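Local coordinates for GCN5-related N-acetyltransferase (PDB 3TT2), which probably acts as a GNAT-family acyltransferase, moving an acyl group, as in relatives from acetyl-CoA, to an acceptor that is not established, at residues 124-129 with 312-317; 81-86 with 117-122; 266-271 with 297-302. One frame throughout, in Å; residues are numbered along the deposited sequence.

Contact 1. Residues 124-129 with 312-317; sequences QVTVQH and LHRKEI
V127 and K315 form a hydrogen-bonded pair of an antiparallel β-sheet, with V127 N to K315 O at 3.0 Å and K315 N to V127 O at 2.9 Å; H129 and H313 repeat the pattern. The segment axes run 159° apart. Strand 305-316, the last strand of the chain, lies between strands 125-132 and 148-159, an insertion consistent with strand exchange between two GNAT units. On the face carrying T126, Q128, R314 and E316, the Q128 and R314 side chains lie alongside each other, pointing the same way. Q128 OE1 meets the guanidinium edge in its plane, accepting from R314 NE at 3.0 Å and from R314 NH2 at 3.1 Å. The bend in the arginine chain (chi3 -66°) brings that NE-NH2 edge round to the amide, whose plane is only 16° from its own. Q128 NE2 is held by S86 OG, so both ends of the amide are engaged. L312 CD1 rests against Q128 CB at 3.6 Å. On the other face K315 extends away to a salt bridge with E109. I317, at the bend beyond these pairs, lays CG1 on V127 CG2 at 3.4 Å, while its N donates to V125 O at 2.7 Å.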
loop_
_atom_site.group_PDB
_atom_site.type_symbol
_atom_site.label_atom_id
_atom_site.label_comp_id
_atom_site.label_asym_id
_atom_site.label_seq_id
_atom_site.Cartn_x
_atom_site.Cartn_y
_atom_site.Cartn_z
ATOM N N GLN A 124 -17.671 12.923 -6.600
ATOM C CA GLN A 124 -17.939 12.417 -5.265
ATOM C C GLN A 124 -16.647 12.393 -4.479
ATOM O O GLN A 124 -15.573 12.202 -5.040
ATOM C CB GLN A 124 -18.539 11.021 -5.301
ATOM C CG GLN A 124 -17.539 9.905 -5.411
ATOM C CD GLN A 124 -18.076 8.583 -4.866
ATOM O OE1 GLN A 124 -19.105 8.542 -4.185
ATOM N NE2 GLN A 124 -17.365 7.493 -5.157
ATOM N N VAL A 125 -16.758 12.585 -3.174
ATOM C CA VAL A 125 -15.589 12.700 -2.325
ATOM C C VAL A 125 -15.662 11.637 -1.247
ATOM O O VAL A 125 -16.650 11.576 -0.522
ATOM C CB VAL A 125 -15.537 14.086 -1.674
ATOM C CG1 VAL A 125 -14.415 14.150 -0.661
ATOM C CG2 VAL A 125 -15.406 15.176 -2.746
ATOM N N THR A 126 -14.640 10.787 -1.157
ATOM C CA THR A 126 -14.617 9.728 -0.148
ATOM C C THR A 126 -13.422 9.822 0.786
ATOM O O THR A 126 -12.379 10.361 0.423
ATOM C CB THR A 126 -14.659 8.294 -0.769
ATOM O OG1 THR A 126 -13.468 8.034 -1.530
ATOM C CG2 THR A 126 -15.888 8.117 -1.661
ATOM N N VAL A 127 -13.601 9.307 2.003
ATOM C CA VAL A 127 -12.502 9.067 2.943
ATOM C C VAL A 127 -12.457 7.576 3.223
ATOM O O VAL A 127 -13.507 6.928 3.321
ATOM C CB VAL A 127 -12.719 9.758 4.290
ATOM C CG1 VAL A 127 -11.598 9.406 5.242
ATOM C CG2 VAL A 127 -12.827 11.255 4.116
ATOM N N GLN A 128 -11.255 7.025 3.348
ATOM C CA GLN A 128 -11.129 5.604 3.573
ATOM C C GLN A 128 -10.009 5.221 4.537
ATOM O O GLN A 128 -8.976 5.898 4.629
ATOM C CB GLN A 128 -10.960 4.880 2.248
ATOM C CG GLN A 128 -9.644 5.124 1.564
ATOM C CD GLN A 128 -9.610 4.508 0.188
ATOM O OE1 GLN A 128 -10.653 4.308 -0.432
ATOM N NE2 GLN A 128 -8.417 4.194 -0.298
ATOM N N HIS A 129 -10.245 4.121 5.252
ATOM C CA HIS A 129 -9.327 3.586 6.243
ATOM C C HIS A 129 -9.016 2.141 5.902
ATOM O O HIS A 129 -9.885 1.410 5.431
ATOM C CB HIS A 129 -9.978 3.594 7.617
ATOM C CG HIS A 129 -10.058 4.946 8.251
ATOM N ND1 HIS A 129 -9.219 5.336 9.274
ATOM C CD2 HIS A 129 -10.893 5.990 8.031
ATOM C CE1 HIS A 129 -9.529 6.567 9.647
ATOM N NE2 HIS A 129 -10.542 6.985 8.909
ATOM N N LEU A 312 -10.745 -2.742 3.725
ATOM C CA LEU A 312 -10.824 -1.345 3.384
ATOM C C LEU A 312 -12.213 -0.792 3.723
ATOM O O LEU A 312 -13.238 -1.250 3.211
ATOM C CB LEU A 312 -10.483 -1.152 1.913
ATOM C CG LEU A 312 -10.708 0.218 1.278
ATOM C CD1 LEU A 312 -10.219 1.322 2.174
ATOM C CD2 LEU A 312 -9.965 0.270 -0.027
ATOM N N HIS A 313 -12.227 0.209 4.591
ATOM C CA HIS A 313 -13.461 0.877 4.964
ATOM C C HIS A 313 -13.568 2.253 4.319
ATOM O O HIS A 313 -12.626 3.044 4.373
ATOM C CB HIS A 313 -13.589 0.946 6.478
ATOM C CG HIS A 313 -14.046 -0.342 7.084
ATOM N ND1 HIS A 313 -13.205 -1.421 7.257
ATOM C CD2 HIS A 313 -15.265 -0.740 7.521
ATOM C CE1 HIS A 313 -13.884 -2.419 7.795
ATOM N NE2 HIS A 313 -15.137 -2.035 7.958
ATOM N N ARG A 314 -14.716 2.519 3.695
ATOM C CA ARG A 314 -14.921 3.759 2.958
ATOM C C ARG A 314 -16.224 4.465 3.320
ATOM O O ARG A 314 -17.250 3.822 3.523
ATOM C CB ARG A 314 -14.913 3.472 1.466
ATOM C CG ARG A 314 -14.910 4.710 0.619
ATOM C CD ARG A 314 -14.774 4.348 -0.833
ATOM N NE ARG A 314 -13.476 3.750 -1.154
ATOM C CZ ARG A 314 -13.297 2.909 -2.169
ATOM N NH1 ARG A 314 -14.348 2.577 -2.917
ATOM N NH2 ARG A 314 -12.094 2.392 -2.437
ATOM N N LYS A 315 -16.181 5.790 3.387
ATOM C CA LYS A 315 -17.379 6.588 3.631
ATOM C C LYS A 315 -17.467 7.705 2.602
ATOM O O LYS A 315 -16.447 8.270 2.217
ATOM C CB LYS A 315 -17.333 7.189 5.033
ATOM C CG LYS A 315 -18.568 7.965 5.439
ATOM C CD LYS A 315 -18.252 8.795 6.658
ATOM C CE LYS A 315 -19.493 9.384 7.285
ATOM N NZ LYS A 315 -19.149 10.048 8.581
ATOM N N GLU A 316 -18.674 8.034 2.160
ATOM C CA GLU A 316 -18.818 9.091 1.168
ATOM C C GLU A 316 -19.068 10.440 1.827
ATOM O O GLU A 316 -20.126 10.659 2.418
ATOM C CB GLU A 316 -19.952 8.781 0.194
ATOM C CG GLU A 316 -20.239 9.908 -0.790
ATOM C CD GLU A 316 -21.551 9.732 -1.546
ATOM O OE1 GLU A 316 -22.585 10.288 -1.100
ATOM O OE2 GLU A 316 -21.543 9.049 -2.593
ATOM N N ILE A 317 -18.094 11.342 1.698
ATOM C CA ILE A 317 -18.177 12.686 2.270
ATOM C C ILE A 317 -19.065 13.623 1.441
ATOM O O ILE A 317 -19.844 14.409 1.995
ATOM C CB ILE A 317 -16.788 13.310 2.425
ATOM C CG1 ILE A 317 -15.938 12.491 3.400
ATOM C CG2 ILE A 317 -16.898 14.746 2.899
ATOM C CD1 ILE A 317 -16.556 12.273 4.753
#

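Contact 2. Residues 81-86 with 117-122; sequences RYVQLS and HLAPAE
L118 CB sits over one face of the Y82 ring, 4.0 Å from the centroid and 22° off the normal, which is the geometry of a CH-pi contact. The offset is toward the rim, where Y82 CD2 is the nearest ring atom at 3.7 Å. L118 CD1 reaches toward the hydroxyl end, 3.8 Å from Y82 CZ. A119 follows with its methyl directed at the other segment: its CB lies 3.5 Å from Y82 O and 4.0 Å from V83 CG1. The same V83 CG1 approaches P120 CD at 4.3 Å; the rotamer that puts CG1 anti to the carbonyl carbon (chi1 -64°) turns it to both residues. R81 and Y82 both have positive phi, in the turn between antiparallel strands 71-80 and 84-91. V83 and Q84 lie together opposite R80, a classic β-bulge. The partner segment leaves helix 100-115 and leads to strand 125-132, which fits a GNAT β-α-β unit begun by strand 84-91, with this contact at the C-terminal end of the helix. In the next shell, N79 OD1 accepts from Y82 N, R115 of the helix touches the tyrosine side chain, and R318 NH2 donates to P120 O.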
loop_
_atom_site.group_PDB
_atom_site.type_symbol
_atom_site.label_atom_id
_atom_site.label_comp_id
_atom_site.label_asym_id
_atom_site.label_seq_id
_atom_site.Cartn_x
_atom_site.Cartn_y
_atom_site.Cartn_z
ATOM N N ARG A 81 -6.087 13.512 -5.637
ATOM C CA ARG A 81 -6.849 14.488 -6.446
ATOM C C ARG A 81 -7.961 15.158 -5.648
ATOM O O ARG A 81 -8.897 15.699 -6.223
ATOM C CB ARG A 81 -7.499 13.822 -7.671
ATOM C CG ARG A 81 -6.570 13.396 -8.796
ATOM C CD ARG A 81 -6.795 11.923 -9.096
ATOM N NE ARG A 81 -6.816 11.620 -10.527
ATOM C CZ ARG A 81 -7.372 10.526 -11.045
ATOM N NH1 ARG A 81 -7.963 9.642 -10.250
ATOM N NH2 ARG A 81 -7.347 10.314 -12.355
ATOM N N TYR A 82 -7.851 15.111 -4.328
ATOM C CA TYR A 82 -8.863 15.584 -3.386
ATOM C C TYR A 82 -10.226 14.921 -3.578
ATOM O O TYR A 82 -11.243 15.460 -3.120
ATOM C CB TYR A 82 -9.035 17.106 -3.520
ATOM C CG TYR A 82 -7.750 17.877 -3.325
ATOM C CD1 TYR A 82 -7.255 18.113 -2.057
ATOM C CD2 TYR A 82 -7.037 18.370 -4.405
ATOM C CE1 TYR A 82 -6.096 18.815 -1.863
ATOM C CE2 TYR A 82 -5.862 19.083 -4.221
ATOM C CZ TYR A 82 -5.395 19.302 -2.943
ATOM O OH TYR A 82 -4.223 20.017 -2.743
ATOM N N VAL A 83 -10.295 13.790 -4.275
ATOM C CA VAL A 83 -11.543 13.023 -4.279
ATOM C C VAL A 83 -11.579 11.782 -3.393
ATOM O O VAL A 83 -12.649 11.216 -3.128
ATOM C CB VAL A 83 -11.929 12.606 -5.716
ATOM C CG1 VAL A 83 -12.213 13.833 -6.554
ATOM C CG2 VAL A 83 -10.837 11.714 -6.332
ATOM N N GLN A 84 -10.400 11.326 -2.988
ATOM C CA GLN A 84 -10.307 10.174 -2.125
ATOM C C GLN A 84 -9.211 10.344 -1.118
ATOM O O GLN A 84 -8.029 10.378 -1.480
ATOM C CB GLN A 84 -10.043 8.938 -2.945
ATOM C CG GLN A 84 -9.920 7.674 -2.136
ATOM C CD GLN A 84 -10.145 6.460 -3.001
ATOM O OE1 GLN A 84 -9.199 5.763 -3.370
ATOM N NE2 GLN A 84 -11.407 6.215 -3.361
ATOM N N LEU A 85 -9.578 10.347 0.152
ATOM C CA LEU A 85 -8.592 10.549 1.181
ATOM C C LEU A 85 -8.397 9.255 1.931
ATOM O O LEU A 85 -9.350 8.686 2.456
ATOM C CB LEU A 85 -9.056 11.636 2.135
ATOM C CG LEU A 85 -7.913 12.013 3.067
ATOM C CD1 LEU A 85 -6.844 12.795 2.287
ATOM C CD2 LEU A 85 -8.421 12.762 4.296
ATOM N N SER A 86 -7.163 8.780 1.962
ATOM C CA SER A 86 -6.808 7.640 2.783
ATOM C C SER A 86 -6.243 8.147 4.101
ATOM O O SER A 86 -5.465 9.102 4.132
ATOM C CB SER A 86 -5.774 6.779 2.070
ATOM O OG SER A 86 -6.352 6.071 0.995
ATOM N N HIS A 117 -12.973 21.991 -2.087
ATOM C CA HIS A 117 -13.270 22.869 -3.216
ATOM C C HIS A 117 -12.297 22.697 -4.382
ATOM O O HIS A 117 -12.557 23.166 -5.496
ATOM C CB HIS A 117 -13.291 24.334 -2.759
ATOM C CG HIS A 117 -12.073 24.741 -1.990
ATOM N ND1 HIS A 117 -11.715 24.152 -0.797
ATOM C CD2 HIS A 117 -11.123 25.670 -2.248
ATOM C CE1 HIS A 117 -10.595 24.695 -0.354
ATOM N NE2 HIS A 117 -10.214 25.619 -1.216
ATOM N N LEU A 118 -11.185 22.017 -4.117
ATOM C CA LEU A 118 -10.144 21.777 -5.112
ATOM C C LEU A 118 -10.419 20.528 -5.945
ATOM O O LEU A 118 -9.676 20.208 -6.867
ATOM C CB LEU A 118 -8.796 21.655 -4.412
ATOM C CG LEU A 118 -8.435 22.880 -3.566
ATOM C CD1 LEU A 118 -7.422 22.533 -2.481
ATOM C CD2 LEU A 118 -7.927 24.004 -4.455
ATOM N N ALA A 119 -11.477 19.814 -5.583
ATOM C CA ALA A 119 -11.993 18.717 -6.382
ATOM C C ALA A 119 -13.020 19.255 -7.361
ATOM O O ALA A 119 -13.700 20.249 -7.061
ATOM C CB ALA A 119 -12.637 17.692 -5.471
ATOM N N PRO A 120 -13.156 18.603 -8.530
ATOM C CA PRO A 120 -14.186 19.013 -9.486
ATOM C C PRO A 120 -15.491 18.999 -8.731
ATOM O O PRO A 120 -15.647 18.155 -7.845
ATOM C CB PRO A 120 -14.183 17.883 -10.509
ATOM C CG PRO A 120 -12.866 17.247 -10.383
ATOM C CD PRO A 120 -12.479 17.367 -8.948
ATOM N N ALA A 121 -16.399 19.917 -9.029
ATOM C CA ALA A 121 -17.558 20.074 -8.161
ATOM C C ALA A 121 -18.533 18.903 -8.268
ATOM O O ALA A 121 -19.263 18.606 -7.318
ATOM C CB ALA A 121 -18.248 21.406 -8.395
ATOM N N GLU A 122 -18.535 18.228 -9.413
ATOM C CA GLU A 122 -19.436 17.095 -9.619
ATOM C C GLU A 122 -18.901 15.791 -9.006
ATOM O O GLU A 122 -19.658 14.857 -8.754
ATOM C CB GLU A 122 -19.734 16.905 -11.113
ATOM C CG GLU A 122 -18.567 16.333 -11.919
ATOM C CD GLU A 122 -17.475 17.357 -12.201
ATOM O OE1 GLU A 122 -17.648 18.542 -11.826
ATOM O OE2 GLU A 122 -16.445 16.976 -12.806
#

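Contact 3. Residues 266-271 with 297-302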
loop_
_atom_site.group_PDB
_atom_site.type_symbol
_atom_site.label_atom_id
_atom_site.label_comp_id
_atom_site.label_asym_id
_atom_site.label_seq_id
_atom_site.Cartn_x
_atom_site.Cartn_y
_atom_site.Cartn_z
ATOM N N ALA A 266 5.231 -17.723 -13.301
ATOM C CA ALA A 266 6.595 -17.671 -13.804
ATOM C C ALA A 266 7.232 -16.346 -13.461
ATOM O O ALA A 266 8.395 -16.314 -13.047
ATOM C CB ALA A 266 6.631 -17.882 -15.298
ATOM N N LEU A 267 6.494 -15.249 -13.642
ATOM C CA LEU A 267 7.059 -13.927 -13.344
ATOM C C LEU A 267 7.483 -13.845 -11.880
ATOM O O LEU A 267 8.583 -13.427 -11.580
ATOM C CB LEU A 267 6.105 -12.781 -13.674
ATOM C CG LEU A 267 6.196 -12.324 -15.125
ATOM C CD1 LEU A 267 5.087 -11.326 -15.445
ATOM C CD2 LEU A 267 7.547 -11.744 -15.438
ATOM N N LEU A 268 6.603 -14.272 -10.987
ATOM C CA LEU A 268 6.878 -14.197 -9.581
ATOM C C LEU A 268 8.068 -15.079 -9.219
ATOM O O LEU A 268 8.996 -14.624 -8.562
ATOM C CB LEU A 268 5.641 -14.581 -8.772
ATOM C CG LEU A 268 4.622 -13.466 -8.537
ATOM C CD1 LEU A 268 3.468 -13.974 -7.674
ATOM C CD2 LEU A 268 5.258 -12.227 -7.914
ATOM N N GLN A 269 8.037 -16.332 -9.655
ATOM C CA GLN A 269 9.123 -17.271 -9.373
ATOM C C GLN A 269 10.481 -16.745 -9.858
ATOM O O GLN A 269 11.484 -16.848 -9.145
ATOM C CB GLN A 269 8.822 -18.650 -9.962
ATOM C CG GLN A 269 7.769 -19.418 -9.187
ATOM C CD GLN A 269 7.360 -20.749 -9.849
ATOM O OE1 GLN A 269 7.420 -20.908 -11.082
ATOM N NE2 GLN A 269 6.937 -21.712 -9.017
ATOM N N GLU A 270 10.504 -16.161 -11.053
ATOM C CA GLU A 270 11.717 -15.532 -11.568
ATOM C C GLU A 270 12.212 -14.335 -10.723
ATOM O O GLU A 270 13.416 -14.231 -10.445
ATOM C CB GLU A 270 11.538 -15.133 -13.029
ATOM C CG GLU A 270 12.794 -14.609 -13.703
ATOM C CD GLU A 270 13.578 -15.668 -14.467
ATOM O OE1 GLU A 270 14.825 -15.626 -14.406
ATOM O OE2 GLU A 270 12.964 -16.528 -15.136
ATOM N N VAL A 271 11.292 -13.454 -10.314
ATOM C CA VAL A 271 11.637 -12.295 -9.477
ATOM C C VAL A 271 12.205 -12.759 -8.146
ATOM O O VAL A 271 13.175 -12.203 -7.652
ATOM C CB VAL A 271 10.436 -11.365 -9.211
ATOM C CG1 VAL A 271 10.891 -10.118 -8.547
ATOM C CG2 VAL A 271 9.833 -10.962 -10.483
ATOM N N ARG A 297 -5.141 -18.054 -5.998
ATOM C CA ARG A 297 -4.272 -19.203 -5.773
ATOM C C ARG A 297 -2.855 -18.931 -6.284
ATOM O O ARG A 297 -1.912 -19.575 -5.847
ATOM C CB ARG A 297 -4.859 -20.486 -6.372
ATOM C CG ARG A 297 -6.060 -21.033 -5.594
ATOM C CD ARG A 297 -6.478 -22.391 -6.127
ATOM N NE ARG A 297 -7.757 -22.827 -5.574
ATOM C CZ ARG A 297 -7.898 -23.549 -4.471
ATOM N NH1 ARG A 297 -6.834 -23.929 -3.781
ATOM N NH2 ARG A 297 -9.108 -23.891 -4.056
ATOM N N LEU A 298 -2.713 -17.938 -7.160
ATOM C CA LEU A 298 -1.423 -17.534 -7.702
ATOM C C LEU A 298 -0.334 -17.374 -6.647
ATOM O O LEU A 298 0.793 -17.847 -6.821
ATOM C CB LEU A 298 -1.576 -16.191 -8.403
ATOM C CG LEU A 298 -0.268 -15.494 -8.777
ATOM C CD1 LEU A 298 0.580 -16.358 -9.715
ATOM C CD2 LEU A 298 -0.490 -14.120 -9.369
ATOM N N TYR A 299 -0.670 -16.710 -5.546
ATOM C CA TYR A 299 0.349 -16.243 -4.595
ATOM C C TYR A 299 0.862 -17.351 -3.692
ATOM O O TYR A 299 2.059 -17.486 -3.473
ATOM C CB TYR A 299 -0.171 -15.034 -3.821
ATOM C CG TYR A 299 -0.464 -13.897 -4.770
ATOM C CD1 TYR A 299 0.550 -13.037 -5.171
ATOM C CD2 TYR A 299 -1.731 -13.722 -5.325
ATOM C CE1 TYR A 299 0.314 -12.012 -6.060
ATOM C CE2 TYR A 299 -1.979 -12.701 -6.239
ATOM C CZ TYR A 299 -0.945 -11.846 -6.596
ATOM O OH TYR A 299 -1.133 -10.811 -7.479
ATOM N N ARG A 300 -0.050 -18.176 -3.203
ATOM C CA ARG A 300 0.340 -19.333 -2.430
ATOM C C ARG A 300 1.148 -20.309 -3.313
ATOM O O ARG A 300 2.169 -20.863 -2.892
ATOM C CB ARG A 300 -0.898 -19.958 -1.811
ATOM C CG ARG A 300 -0.684 -21.306 -1.212
ATOM C CD ARG A 300 -1.794 -21.644 -0.248
ATOM N NE ARG A 300 -1.634 -22.995 0.278
ATOM C CZ ARG A 300 -2.559 -23.638 0.984
ATOM N NH1 ARG A 300 -3.722 -23.051 1.249
ATOM N NH2 ARG A 300 -2.320 -24.869 1.424
ATOM N N ARG A 301 0.726 -20.464 -4.560
ATOM C CA ARG A 301 1.464 -21.281 -5.524
ATOM C C ARG A 301 2.858 -20.741 -5.810
ATOM O O ARG A 301 3.716 -21.496 -6.220
ATOM C CB ARG A 301 0.682 -21.443 -6.837
ATOM C CG ARG A 301 -0.455 -22.434 -6.725
ATOM C CD ARG A 301 -1.152 -22.659 -8.040
ATOM N NE ARG A 301 -2.266 -23.588 -7.897
ATOM C CZ ARG A 301 -3.426 -23.463 -8.538
ATOM N NH1 ARG A 301 -3.627 -22.432 -9.362
ATOM N NH2 ARG A 301 -4.392 -24.357 -8.344
ATOM N N ALA A 302 3.080 -19.444 -5.611
ATOM C CA ALA A 302 4.408 -18.883 -5.846
ATOM C C ALA A 302 5.283 -18.999 -4.592
ATOM O O ALA A 302 6.447 -18.592 -4.566
ATOM C CB ALA A 302 4.328 -17.451 -6.346
#
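L268 CD1 approaches the Y299 ring obliquely, 4.0 Å from Y299 CD1, with the two side chains at about a right angle. One face of that ring is covered from within its own segment by L298 CD2, 3.6 Å above the plane and displaced toward the rim. The other flat group, the R301 guanidinium, has R297 CB over one face, likewise offset, and takes no side-chain part in the contact across.

L268 carries the packing. Its CG is anti to the carbonyl carbon (chi1 -84°), and the extended branch sends CD1 among three partners of segment 297-302. The nearest is A302 CB at 3.8 Å, with L298 CG at 4.2 Å and the tyrosine ring completing the set. A302 CB also meets the stem of the leucine, 4.0 Å from L268 CB, beside the point where the backbones come nearest, Q269 CA to A302 CA. Q269 NE2 stays 4.3 Å from R301 O, and the interface is essentially apolar. The segment axes pass 10.2 Å apart at 33°. C238 and M304 also touch L268, while L265, one turn back on helix 263-278, touches L298 and A302. Helix 263-278 follows strand 246-254, and the short, weakly bonded helix 297-301 follows strand 282-290. A helix and a weakly bonded neighbour after successive parallel strands are the arrangement expected of the β4-α3-β5-α4 core of the GNAT fold.

Contacts 1 and 2 meet directly: strands 125-132 and 84-91 are neighbours, with Q128 N 2.7 Å from L85 O and T126 O 2.8 Å from L85 N, both probable hydrogen bonds. Contact 1 is the most buried of the three, largely backbone pairing with a polar amide-guanidinium grip; contact 2, at the more exposed end of the neighbouring strand 84-91, relies on apolar and CH-pi packing between a turn and a loop. Contact 3 is also apolar, but joins helices in the other GNAT unit, with its centre about 32 Å from that of contact 1 and 37 Å from that of contact 2. Helix 297-301 precedes strand 305-316, which carries the chain back to contact 1.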